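Local coordinates for DUF917 domain-containing protein (Chromobacterium violaceum, PDB 2O3I), which is of unknown function but belongs to the DUF917 family and carries two domains resembling those of S-methyl thiohydantoin desulfurase, at residues Ala66-Pro71 / Ala156-Glu161; Leu168-Pro173 / Glu188-Pro193; Pro312-Pro317 / Val355-Ala360. The protein carries 2 engineered substitutions. One frame throughout, in Å; residues are numbered along the deposited sequence.

Contact 1: Ala66-Pro71 / Ala156-Glu161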
ATOM      1  N   ALA A  66     -17.930   2.963  -0.934  1.00 22.70           N
ATOM      2  CA  ALA A  66     -17.749   4.096  -1.834  1.00 23.55           C
ATOM      3  C   ALA A  66     -16.742   3.846  -2.950  1.00 24.47           C
ATOM      4  O   ALA A  66     -16.191   2.751  -3.096  1.00 24.98           O
ATOM      5  CB  ALA A  66     -17.313   5.326  -1.035  1.00 21.88           C
ATOM      6  N   TYR A  67     -16.534   4.883  -3.746  1.00 25.06           N
ATOM      7  CA  TYR A  67     -15.561   4.857  -4.822  1.00 27.42           C
ATOM      8  C   TYR A  67     -14.451   5.767  -4.304  1.00 27.64           C
ATOM      9  O   TYR A  67     -14.712   6.735  -3.595  1.00 25.11           O
ATOM     10  CB  TYR A  67     -16.162   5.426  -6.112  1.00 28.22           C
ATOM     11  CG  TYR A  67     -16.484   4.388  -7.162  1.00 28.29           C
ATOM     12  CD1 TYR A  67     -17.735   4.362  -7.778  1.00 28.36           C
ATOM     13  CD2 TYR A  67     -15.534   3.452  -7.562  1.00 29.04           C
ATOM     14  CE1 TYR A  67     -18.036   3.433  -8.765  1.00 27.77           C
ATOM     15  CE2 TYR A  67     -15.823   2.512  -8.558  1.00 28.96           C
ATOM     16  CZ  TYR A  67     -17.079   2.512  -9.154  1.00 29.51           C
ATOM     17  OH  TYR A  67     -17.377   1.599 -10.142  1.00 28.29           O
HETATM   18  N   MSE A  68     -13.213   5.438  -4.643  1.00 31.98           N
HETATM   19  CA  MSE A  68     -12.058   6.216  -4.204  1.00 35.19           C
HETATM   20  C   MSE A  68     -11.056   6.299  -5.366  1.00 35.33           C
HETATM   21  O   MSE A  68     -10.956   5.374  -6.181  1.00 30.93           O
HETATM   22  CB  MSE A  68     -11.419   5.529  -2.982  1.00 37.22           C
HETATM   23  CG  MSE A  68     -10.181   6.208  -2.408  1.00 43.07           C
HETATM   24 SE   MSE A  68      -9.322   5.139  -1.003  1.00 49.79          SE
HETATM   25  CE  MSE A  68      -9.372   6.422   0.443  1.00 48.39           C
ATOM     26  N   GLY A  69     -10.335   7.411  -5.453  1.00 36.73           N
ATOM     27  CA  GLY A  69      -9.359   7.560  -6.518  1.00 39.83           C
ATOM     28  C   GLY A  69      -9.528   8.791  -7.386  1.00 42.66           C
ATOM     29  O   GLY A  69     -10.232   9.735  -7.022  1.00 42.39           O
ATOM     30  N   ALA A  70      -8.877   8.765  -8.548  1.00 45.39           N
ATOM     31  CA  ALA A  70      -8.913   9.868  -9.506  1.00 47.44           C
ATOM     32  C   ALA A  70     -10.258  10.006 -10.222  1.00 49.78           C
ATOM     33  O   ALA A  70     -10.762   9.044 -10.803  1.00 48.80           O
ATOM     34  CB  ALA A  70      -7.807   9.682 -10.533  1.00 47.62           C
ATOM     35  N   PRO A  71     -10.855  11.212 -10.190  1.00 52.62           N
ATOM     36  CA  PRO A  71     -12.143  11.446 -10.850  1.00 53.38           C
ATOM     37  C   PRO A  71     -12.107  11.111 -12.337  1.00 53.15           C
ATOM     38  O   PRO A  71     -13.088  10.624 -12.891  1.00 53.34           O
ATOM     39  CB  PRO A  71     -12.397  12.928 -10.594  1.00 53.44           C
ATOM     40  CG  PRO A  71     -11.792  13.127  -9.238  1.00 54.36           C
ATOM     41  CD  PRO A  71     -10.471  12.384  -9.377  1.00 54.53           C
ATOM     42  N   ALA A 156     -10.045  -3.231   5.608  1.00 23.84           N
ATOM     43  CA  ALA A 156     -10.526  -2.315   4.580  1.00 24.77           C
ATOM     44  C   ALA A 156     -10.443  -3.098   3.266  1.00 25.45           C
ATOM     45  O   ALA A 156      -9.487  -3.843   3.044  1.00 26.56           O
ATOM     46  CB  ALA A 156      -9.650  -1.081   4.516  1.00 23.21           C
ATOM     47  N   PHE A 157     -11.439  -2.945   2.404  1.00 23.01           N
ATOM     48  CA  PHE A 157     -11.425  -3.677   1.148  1.00 23.63           C
ATOM     49  C   PHE A 157     -11.442  -2.746  -0.061  1.00 23.79           C
ATOM     50  O   PHE A 157     -12.304  -1.880  -0.171  1.00 23.41           O
ATOM     51  CB  PHE A 157     -12.629  -4.628   1.083  1.00 23.69           C
ATOM     52  CG  PHE A 157     -12.709  -5.606   2.234  1.00 24.78           C
ATOM     53  CD1 PHE A 157     -11.846  -6.702   2.306  1.00 27.16           C
ATOM     54  CD2 PHE A 157     -13.631  -5.417   3.256  1.00 24.79           C
ATOM     55  CE1 PHE A 157     -11.902  -7.600   3.388  1.00 27.90           C
ATOM     56  CE2 PHE A 157     -13.698  -6.301   4.340  1.00 26.42           C
ATOM     57  CZ  PHE A 157     -12.829  -7.396   4.406  1.00 26.89           C
ATOM     58  N   LEU A 158     -10.465  -2.920  -0.949  1.00 24.51           N
ATOM     59  CA  LEU A 158     -10.375  -2.147  -2.184  1.00 27.35           C
ATOM     60  C   LEU A 158     -10.607  -3.141  -3.318  1.00 28.24           C
ATOM     61  O   LEU A 158     -10.028  -4.226  -3.326  1.00 28.23           O
ATOM     62  CB  LEU A 158      -8.999  -1.503  -2.333  1.00 27.30           C
ATOM     63  CG  LEU A 158      -8.702  -0.316  -1.426  1.00 28.23           C
ATOM     64  CD1 LEU A 158      -7.233   0.065  -1.593  1.00 31.36           C
ATOM     65  CD2 LEU A 158      -9.618   0.855  -1.763  1.00 23.25           C
ATOM     66  N   ALA A 159     -11.456  -2.780  -4.273  1.00 29.68           N
ATOM     67  CA  ALA A 159     -11.758  -3.692  -5.365  1.00 30.30           C
ATOM     68  C   ALA A 159     -11.721  -3.067  -6.752  1.00 30.25           C
ATOM     69  O   ALA A 159     -12.021  -1.885  -6.923  1.00 30.25           O
ATOM     70  CB  ALA A 159     -13.112  -4.334  -5.122  1.00 28.53           C
ATOM     71  N   GLY A 160     -11.343  -3.886  -7.732  1.00 33.60           N
ATOM     72  CA  GLY A 160     -11.276  -3.455  -9.121  1.00 35.52           C
ATOM     73  C   GLY A 160     -12.588  -3.757  -9.827  1.00 37.65           C
ATOM     74  O   GLY A 160     -13.526  -4.266  -9.211  1.00 37.37           O
ATOM     75  N   GLU A 161     -12.659  -3.459 -11.120  1.00 40.18           N
ATOM     76  CA  GLU A 161     -13.877  -3.686 -11.892  1.00 42.04           C
ATOM     77  C   GLU A 161     -13.980  -5.085 -12.500  1.00 43.26           C
ATOM     78  O   GLU A 161     -15.060  -5.503 -12.930  1.00 42.77           O
ATOM     79  CB  GLU A 161     -13.985  -2.635 -13.003  1.00 43.05           C
ATOM     80  CG  GLU A 161     -14.080  -1.195 -12.491  1.00 44.46           C
ATOM     81  CD  GLU A 161     -15.372  -0.928 -11.727  1.00 46.58           C
ATOM     82  OE1 GLU A 161     -16.461  -1.078 -12.331  1.00 45.79           O
ATOM     83  OE2 GLU A 161     -15.300  -0.569 -10.529  1.00 44.06           O
TER
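Glu-161 OE2 is gripped by two donors. Tyr-67 OH donates a hydrogen bond to Glu-161 OE2 at 3.0 Å; the backbone N of Gly-82, near the start of helix 81-96, gives that oxygen a second. Tyr-67 OH approaches from above the carboxylate plane, 39° out of it. Seen from the tyrosine, Glu-161 OE2 sits at the ring edge and in the ring plane, 3.7 Å from Tyr-67 CE2. The ring and carboxylate planes are turned 35° against each other. Glu-161 OE1 is the more distant oxygen, 3.6 Å from Tyr-67 OH. The two side chains come from opposite directions. The glutamate chain bends at chi2 (-66°), which folds its carboxylate back toward the phenol. With two bonds on one oxygen, the carboxylate joins strand 61-69 to the first turn of helix 81-96. Asn-81 ND2 adds a hydrogen bond to Glu-161 O. Pro-83 of the same helix packs on Tyr-67.

The apolar part lies on the other face of the sheet. Met-68, a selenomethionine, extends with CG anti to its backbone N. Met-68 SE meets Leu-158 CD2 at 4.4 Å, a loose touch. Both side chains are buried, and both also pack on Leu-191 of helix 183-194.

The backbones of the two segments do not bond to each other. Met-68 CA and Leu-158 CA are 8.8 Å apart, because strand 203-211 runs between them. It is antiparallel to both and bonds to Met-68 through Gly-204 and to Phe-157 through Ala-207. Strands 61-69 and 156-159 are thus second neighbours in a mixed sheet with helices on both faces, consistent with a three-layer alpha/beta/alpha sandwich.

Contact 2: Leu168-Pro173 / Glu188-Pro193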
ATOM      1  N   LEU A 168      -6.760  -4.652   3.424  1.00 25.53           N
ATOM      2  CA  LEU A 168      -5.738  -3.957   4.181  1.00 26.06           C
ATOM      3  C   LEU A 168      -6.101  -3.903   5.659  1.00 25.70           C
ATOM      4  O   LEU A 168      -7.205  -3.509   6.023  1.00 27.38           O
ATOM      5  CB  LEU A 168      -5.561  -2.545   3.616  1.00 25.50           C
ATOM      6  CG  LEU A 168      -4.336  -1.695   3.972  1.00 27.71           C
ATOM      7  CD1 LEU A 168      -4.485  -1.129   5.352  1.00 29.46           C
ATOM      8  CD2 LEU A 168      -3.064  -2.516   3.845  1.00 27.76           C
ATOM      9  N   GLY A 169      -5.164  -4.326   6.503  1.00 25.80           N
ATOM     10  CA  GLY A 169      -5.372  -4.302   7.940  1.00 22.96           C
ATOM     11  C   GLY A 169      -4.290  -3.445   8.569  1.00 22.87           C
ATOM     12  O   GLY A 169      -3.123  -3.559   8.197  1.00 23.46           O
ATOM     13  N   VAL A 170      -4.664  -2.573   9.500  1.00 23.13           N
ATOM     14  CA  VAL A 170      -3.689  -1.712  10.167  1.00 25.07           C
ATOM     15  C   VAL A 170      -3.822  -1.708  11.687  1.00 27.46           C
ATOM     16  O   VAL A 170      -4.903  -1.472  12.236  1.00 28.83           O
ATOM     17  CB  VAL A 170      -3.785  -0.242   9.688  1.00 22.53           C
ATOM     18  CG1 VAL A 170      -2.846   0.634  10.506  1.00 25.28           C
ATOM     19  CG2 VAL A 170      -3.420  -0.143   8.217  1.00 22.76           C
ATOM     20  N   ARG A 171      -2.702  -1.964  12.353  1.00 29.14           N
ATOM     21  CA  ARG A 171      -2.630  -1.957  13.807  1.00 32.64           C
ATOM     22  C   ARG A 171      -1.551  -0.942  14.190  1.00 34.55           C
ATOM     23  O   ARG A 171      -0.364  -1.134  13.908  1.00 32.18           O
ATOM     24  CB  ARG A 171      -2.271  -3.352  14.344  1.00 30.78           C
HETATM   25  N   MSE A 172      -1.979   0.151  14.809  1.00 38.55           N
HETATM   26  CA  MSE A 172      -1.064   1.202  15.232  1.00 43.08           C
HETATM   27  C   MSE A 172      -0.298   0.763  16.469  1.00 45.48           C
HETATM   28  O   MSE A 172      -0.776  -0.061  17.250  1.00 44.97           O
HETATM   29  CB  MSE A 172      -1.840   2.477  15.566  1.00 44.55           C
HETATM   30  CG  MSE A 172      -2.557   3.111  14.399  1.00 48.45           C
HETATM   31 SE   MSE A 172      -1.324   3.746  13.067  1.00 56.66          SE
HETATM   32  CE  MSE A 172      -0.738   5.374  13.939  1.00 55.60           C
ATOM     33  N   PRO A 173       0.916   1.291  16.655  1.00 48.41           N
ATOM     34  CA  PRO A 173       1.667   0.896  17.847  1.00 51.26           C
ATOM     35  C   PRO A 173       1.146   1.761  18.999  1.00 53.94           C
ATOM     36  O   PRO A 173       0.499   2.785  18.765  1.00 51.33           O
ATOM     37  CB  PRO A 173       3.105   1.233  17.465  1.00 50.48           C
ATOM     38  CG  PRO A 173       2.934   2.473  16.647  1.00 49.26           C
ATOM     39  CD  PRO A 173       1.736   2.134  15.765  1.00 49.18           C
ATOM     40  N   GLU A 188      -5.733   5.840   5.204  1.00 29.11           N
ATOM     41  CA  GLU A 188      -5.961   6.557   3.960  1.00 31.30           C
ATOM     42  C   GLU A 188      -4.650   6.743   3.196  1.00 31.51           C
ATOM     43  O   GLU A 188      -4.617   6.667   1.969  1.00 29.51           O
ATOM     44  CB  GLU A 188      -6.587   7.914   4.254  1.00 33.30           C
ATOM     45  CG  GLU A 188      -7.005   8.682   3.025  1.00 35.82           C
ATOM     46  CD  GLU A 188      -7.574  10.035   3.379  1.00 38.06           C
ATOM     47  OE1 GLU A 188      -6.826  10.857   3.945  1.00 41.41           O
ATOM     48  OE2 GLU A 188      -8.766  10.275   3.103  1.00 39.43           O
ATOM     49  N   GLN A 189      -3.573   6.990   3.932  1.00 33.00           N
ATOM     50  CA  GLN A 189      -2.258   7.182   3.328  1.00 34.72           C
ATOM     51  C   GLN A 189      -1.777   5.927   2.620  1.00 33.98           C
ATOM     52  O   GLN A 189      -0.994   5.998   1.681  1.00 32.57           O
ATOM     53  CB  GLN A 189      -1.239   7.576   4.394  1.00 34.98           C
ATOM     54  CG  GLN A 189      -1.377   9.001   4.880  1.00 38.27           C
ATOM     55  CD  GLN A 189      -0.449   9.304   6.033  1.00 38.72           C
ATOM     56  OE1 GLN A 189      -0.435  10.417   6.553  1.00 42.69           O
ATOM     57  NE2 GLN A 189       0.331   8.313   6.442  1.00 39.49           N
HETATM   58  N   MSE A 190      -2.251   4.775   3.073  1.00 36.12           N
HETATM   59  CA  MSE A 190      -1.846   3.513   2.474  1.00 37.99           C
HETATM   60  C   MSE A 190      -2.798   3.012   1.394  1.00 38.64           C
HETATM   61  O   MSE A 190      -2.378   2.318   0.464  1.00 38.22           O
HETATM   62  CB  MSE A 190      -1.693   2.457   3.560  1.00 37.82           C
HETATM   63  CG  MSE A 190      -0.634   2.811   4.577  1.00 40.69           C
HETATM   64 SE   MSE A 190      -0.470   1.473   5.940  1.00 43.78          SE
HETATM   65  CE  MSE A 190       1.000   2.232   6.944  1.00 42.28           C
ATOM     66  N   LEU A 191      -4.072   3.375   1.512  1.00 38.75           N
ATOM     67  CA  LEU A 191      -5.075   2.946   0.549  1.00 39.79           C
ATOM     68  C   LEU A 191      -4.913   3.625  -0.805  1.00 41.45           C
ATOM     69  O   LEU A 191      -4.918   2.965  -1.845  1.00 41.61           O
ATOM     70  CB  LEU A 191      -6.482   3.227   1.086  1.00 38.69           C
ATOM     71  CG  LEU A 191      -6.956   2.448   2.318  1.00 36.36           C
ATOM     72  CD1 LEU A 191      -8.299   2.990   2.759  1.00 37.56           C
ATOM     73  CD2 LEU A 191      -7.066   0.973   2.000  1.00 35.85           C
ATOM     74  N   ARG A 192      -4.758   4.941  -0.792  1.00 42.34           N
ATOM     75  CA  ARG A 192      -4.635   5.689  -2.035  1.00 44.45           C
ATOM     76  C   ARG A 192      -3.494   5.259  -2.962  1.00 43.06           C
ATOM     77  O   ARG A 192      -3.676   5.183  -4.175  1.00 43.55           O
ATOM     78  CB  ARG A 192      -4.554   7.191  -1.731  1.00 47.23           C
ATOM     79  CG  ARG A 192      -5.834   7.747  -1.093  1.00 51.15           C
ATOM     80  CD  ARG A 192      -5.783   9.264  -0.916  1.00 54.03           C
ATOM     81  NE  ARG A 192      -6.950   9.794  -0.209  1.00 56.07           N
ATOM     82  CZ  ARG A 192      -8.185   9.841  -0.704  1.00 57.02           C
ATOM     83  NH1 ARG A 192      -8.439   9.392  -1.926  1.00 57.99           N
ATOM     84  NH2 ARG A 192      -9.172  10.334   0.031  1.00 58.29           N
ATOM     85  N   PRO A 193      -2.302   4.976  -2.417  1.00 42.50           N
ATOM     86  CA  PRO A 193      -1.213   4.563  -3.310  1.00 41.35           C
ATOM     87  C   PRO A 193      -1.482   3.218  -3.986  1.00 40.40           C
ATOM     88  O   PRO A 193      -1.097   2.998  -5.134  1.00 39.98           O
ATOM     89  CB  PRO A 193      -0.004   4.515  -2.378  1.00 41.54           C
ATOM     90  CG  PRO A 193      -0.325   5.578  -1.372  1.00 41.10           C
ATOM     91  CD  PRO A 193      -1.781   5.304  -1.078  1.00 41.62           C
TER
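Leu-168 and Val-170 meet Leu-191 and Met-190 without any flat group, and the flat groups here, the Glu-188 carboxylate and the Arg-192 guanidinium, pair within the helix. Arg-192 NH2 stands well above the carboxylate plane, 59° out of it, and forms a salt bridge to Glu-188 OE2 at 3.1 Å. That oxygen lies only modestly tilted from the guanidinium plane (21°). It has a second donor in the backbone N of Leu-141, so the carboxylate also ties the helix to the loop there.

The contact itself is apolar and fully buried. Val-170 CG2 touches the SE of Met-190, a selenomethionine, at 4.1 Å. The Met-190 chain is extended beyond CG (chi2 180°), which carries the selenium out from the helix, across the valine. One residue further on, the Leu-191 branch CD2 reaches Leu-168 CB at 4.2 Å. Val-187, one turn earlier, also packs on Val-170.

Strand 165-171 is an outermost strand of its sheet within this chain. Residues 168-171 pair antiparallel with a strand of the second subunit, so the sheet runs on through the dimer. Gln-189 NE2 also bonds to Asn-197 OD1 of that subunit. This is a helix laid on one face of an alpha/beta sheet, at the strand where the dimer's sheet is continuous.

Contact 3: Pro312-Pro317 / Val355-Ala360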
ATOM      1  N   PRO A 312     -10.882  35.066   6.846  1.00 35.09           N
ATOM      2  CA  PRO A 312     -11.696  34.440   5.797  1.00 33.76           C
ATOM      3  C   PRO A 312     -13.198  34.615   6.015  1.00 33.03           C
ATOM      4  O   PRO A 312     -13.655  34.795   7.146  1.00 32.91           O
ATOM      5  CB  PRO A 312     -11.260  32.978   5.856  1.00 33.71           C
ATOM      6  CG  PRO A 312     -10.931  32.785   7.291  1.00 34.10           C
ATOM      7  CD  PRO A 312     -10.177  34.047   7.645  1.00 35.45           C
ATOM      8  N   LEU A 313     -13.959  34.575   4.926  1.00 31.74           N
ATOM      9  CA  LEU A 313     -15.411  34.720   4.992  1.00 31.29           C
ATOM     10  C   LEU A 313     -16.034  33.511   5.679  1.00 30.35           C
ATOM     11  O   LEU A 313     -16.995  33.639   6.445  1.00 28.14           O
ATOM     12  CB  LEU A 313     -15.997  34.848   3.584  1.00 34.32           C
ATOM     13  CG  LEU A 313     -15.805  36.164   2.833  1.00 33.26           C
ATOM     14  CD1 LEU A 313     -16.220  35.978   1.389  1.00 34.35           C
ATOM     15  CD2 LEU A 313     -16.636  37.254   3.492  1.00 34.04           C
ATOM     16  N   ALA A 314     -15.483  32.336   5.390  1.00 27.95           N
ATOM     17  CA  ALA A 314     -15.966  31.095   5.979  1.00 29.87           C
ATOM     18  C   ALA A 314     -14.861  30.057   5.967  1.00 30.02           C
ATOM     19  O   ALA A 314     -13.901  30.158   5.206  1.00 29.69           O
ATOM     20  CB  ALA A 314     -17.184  30.572   5.214  1.00 27.81           C
ATOM     21  N   THR A 315     -15.015  29.047   6.809  1.00 30.60           N
ATOM     22  CA  THR A 315     -14.023  27.997   6.919  1.00 30.91           C
ATOM     23  C   THR A 315     -14.709  26.702   7.314  1.00 30.46           C
ATOM     24  O   THR A 315     -15.741  26.723   7.984  1.00 28.58           O
ATOM     25  CB  THR A 315     -12.986  28.376   7.997  1.00 33.14           C
ATOM     26  OG1 THR A 315     -12.233  29.508   7.548  1.00 38.13           O
ATOM     27  CG2 THR A 315     -12.051  27.236   8.283  1.00 35.01           C
ATOM     28  N   ALA A 316     -14.145  25.582   6.875  1.00 29.21           N
ATOM     29  CA  ALA A 316     -14.682  24.276   7.227  1.00 30.18           C
ATOM     30  C   ALA A 316     -14.518  24.208   8.741  1.00 28.21           C
ATOM     31  O   ALA A 316     -13.653  24.883   9.296  1.00 28.29           O
ATOM     32  CB  ALA A 316     -13.873  23.174   6.555  1.00 29.84           C
ATOM     33  N   PRO A 317     -15.307  23.370   9.429  1.00 27.55           N
ATOM     34  CA  PRO A 317     -16.353  22.451   8.965  1.00 26.98           C
ATOM     35  C   PRO A 317     -17.543  23.041   8.217  1.00 25.40           C
ATOM     36  O   PRO A 317     -18.285  22.309   7.573  1.00 25.83           O
ATOM     37  CB  PRO A 317     -16.773  21.740  10.248  1.00 26.44           C
ATOM     38  CG  PRO A 317     -16.604  22.811  11.285  1.00 26.69           C
ATOM     39  CD  PRO A 317     -15.254  23.389  10.904  1.00 27.19           C
ATOM     40  N   VAL A 355     -21.882  32.331  -3.532  1.00 29.94           N
ATOM     41  CA  VAL A 355     -21.194  31.422  -2.633  1.00 29.46           C
ATOM     42  C   VAL A 355     -21.990  31.415  -1.336  1.00 29.96           C
ATOM     43  O   VAL A 355     -22.190  32.461  -0.708  1.00 28.84           O
ATOM     44  CB  VAL A 355     -19.754  31.888  -2.350  1.00 30.84           C
ATOM     45  CG1 VAL A 355     -19.058  30.893  -1.427  1.00 30.42           C
ATOM     46  CG2 VAL A 355     -18.986  32.044  -3.666  1.00 28.17           C
ATOM     47  N   ILE A 356     -22.459  30.233  -0.952  1.00 29.75           N
ATOM     48  CA  ILE A 356     -23.246  30.073   0.258  1.00 28.51           C
ATOM     49  C   ILE A 356     -22.527  29.207   1.281  1.00 28.17           C
ATOM     50  O   ILE A 356     -21.916  28.197   0.942  1.00 28.26           O
ATOM     51  CB  ILE A 356     -24.624  29.442  -0.061  1.00 29.17           C
ATOM     52  CG1 ILE A 356     -25.448  30.417  -0.908  1.00 29.84           C
ATOM     53  CG2 ILE A 356     -25.372  29.107   1.230  1.00 27.96           C
ATOM     54  CD1 ILE A 356     -26.785  29.866  -1.383  1.00 30.46           C
ATOM     55  N   ALA A 357     -22.589  29.628   2.538  1.00 27.58           N
ATOM     56  CA  ALA A 357     -21.973  28.873   3.614  1.00 25.57           C
ATOM     57  C   ALA A 357     -23.092  28.215   4.409  1.00 23.55           C
ATOM     58  O   ALA A 357     -24.135  28.818   4.652  1.00 23.20           O
ATOM     59  CB  ALA A 357     -21.154  29.795   4.513  1.00 23.07           C
ATOM     60  N   LEU A 358     -22.881  26.965   4.788  1.00 23.28           N
ATOM     61  CA  LEU A 358     -23.860  26.248   5.579  1.00 24.15           C
ATOM     62  C   LEU A 358     -23.203  25.916   6.912  1.00 24.91           C
ATOM     63  O   LEU A 358     -22.078  25.400   6.965  1.00 24.33           O
ATOM     64  CB  LEU A 358     -24.292  24.959   4.870  1.00 24.51           C
ATOM     65  CG  LEU A 358     -24.879  25.071   3.458  1.00 25.22           C
ATOM     66  CD1 LEU A 358     -25.132  23.665   2.898  1.00 24.72           C
ATOM     67  CD2 LEU A 358     -26.168  25.893   3.485  1.00 24.20           C
ATOM     68  N   PRO A 359     -23.879  26.233   8.017  1.00 26.05           N
ATOM     69  CA  PRO A 359     -23.275  25.921   9.311  1.00 26.34           C
ATOM     70  C   PRO A 359     -23.044  24.419   9.461  1.00 26.85           C
ATOM     71  O   PRO A 359     -23.914  23.606   9.140  1.00 25.91           O
ATOM     72  CB  PRO A 359     -24.286  26.487  10.312  1.00 27.92           C
ATOM     73  CG  PRO A 359     -25.584  26.512   9.533  1.00 29.51           C
ATOM     74  CD  PRO A 359     -25.141  26.972   8.179  1.00 26.77           C
ATOM     75  N   ALA A 360     -21.854  24.051   9.920  1.00 25.43           N
ATOM     76  CA  ALA A 360     -21.534  22.645  10.090  1.00 26.30           C
ATOM     77  C   ALA A 360     -22.498  22.000  11.075  1.00 25.68           C
ATOM     78  O   ALA A 360     -23.005  22.666  11.973  1.00 27.22           O
ATOM     79  CB  ALA A 360     -20.108  22.494  10.583  1.00 26.78           C
TER
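Ala-314 and Pro-317 face Ala-357 and Ala-360 within the antiparallel sheet of the C-terminal S-Me-THD-like region, where 314-315 is a weakly bonded strand. The two segments run in much the same direction, with their touching parts 28° apart. They are not bonded to each other. Each takes its backbone partners elsewhere: Leu-313 and Ala-316 pair with strand 301-306, while strand 352-358 pairs with 260-262, 266-268 and 319-324.

No hydrogen bond crosses the contact; Pro-317 O and Ala-360 N bond to outside partners. Pro-317 O accepts one from Arg-136 NH1. Ala-360 N gives one to Asp-318 OD1, and this links the loop after strand 352-358 to the residue following Pro-317. Within the first segment, Thr-315 OG1 makes a weak bond to Ala-314 O at 2.9 Å.

The direct contacts are apolar and rest on small groups. Ala-314 CB and Ala-357 CB meet methyl to methyl at 4.1 Å, each pointing toward the other segment. Leu-262 of strand 260-262 packs on both alanines. Further along, the backbones draw closer: Pro-317 CA and Ala-360 CA are 5.3 Å apart, against 6.8 Å for the CA atoms of Ala-314 and Ala-357. A cis peptide precedes Pro-317, and the chain turns here into strand 319-324. Phe-373 and Leu-370 of helix 367-379 pack on the proline, and Tyr-386 packs on both Pro-317 and Ala-360. The Ala-360 methyl is pressed against the proline ring, with Ala-360 CB 3.6 Å from Pro-317 CG and 3.4 Å from Pro-317 CB, tighter than usual van der Waals contact.

In the fold
The contacts follow one another along the chain, each closing before the next opens. Contacts 1 and 2 are neighbours, with centres 14 Å apart. Both reach the mixed eight-stranded sheet, where strands 156-159 and 165-171 lie side by side. Ala-156 O and Leu-168 N make a probable backbone hydrogen bond between them. Helix 183-194, one side of contact 2, also borders contact 1, where Met-68 CG packs on Arg-192 NH1. Contact 3 belongs to the separate antiparallel sheet. Its centre is 29 Å from that of contact 1 and 31 Å from that of contact 2, with no touch. The chain thus builds two sheets, and the second subunit extends the first at contact 2.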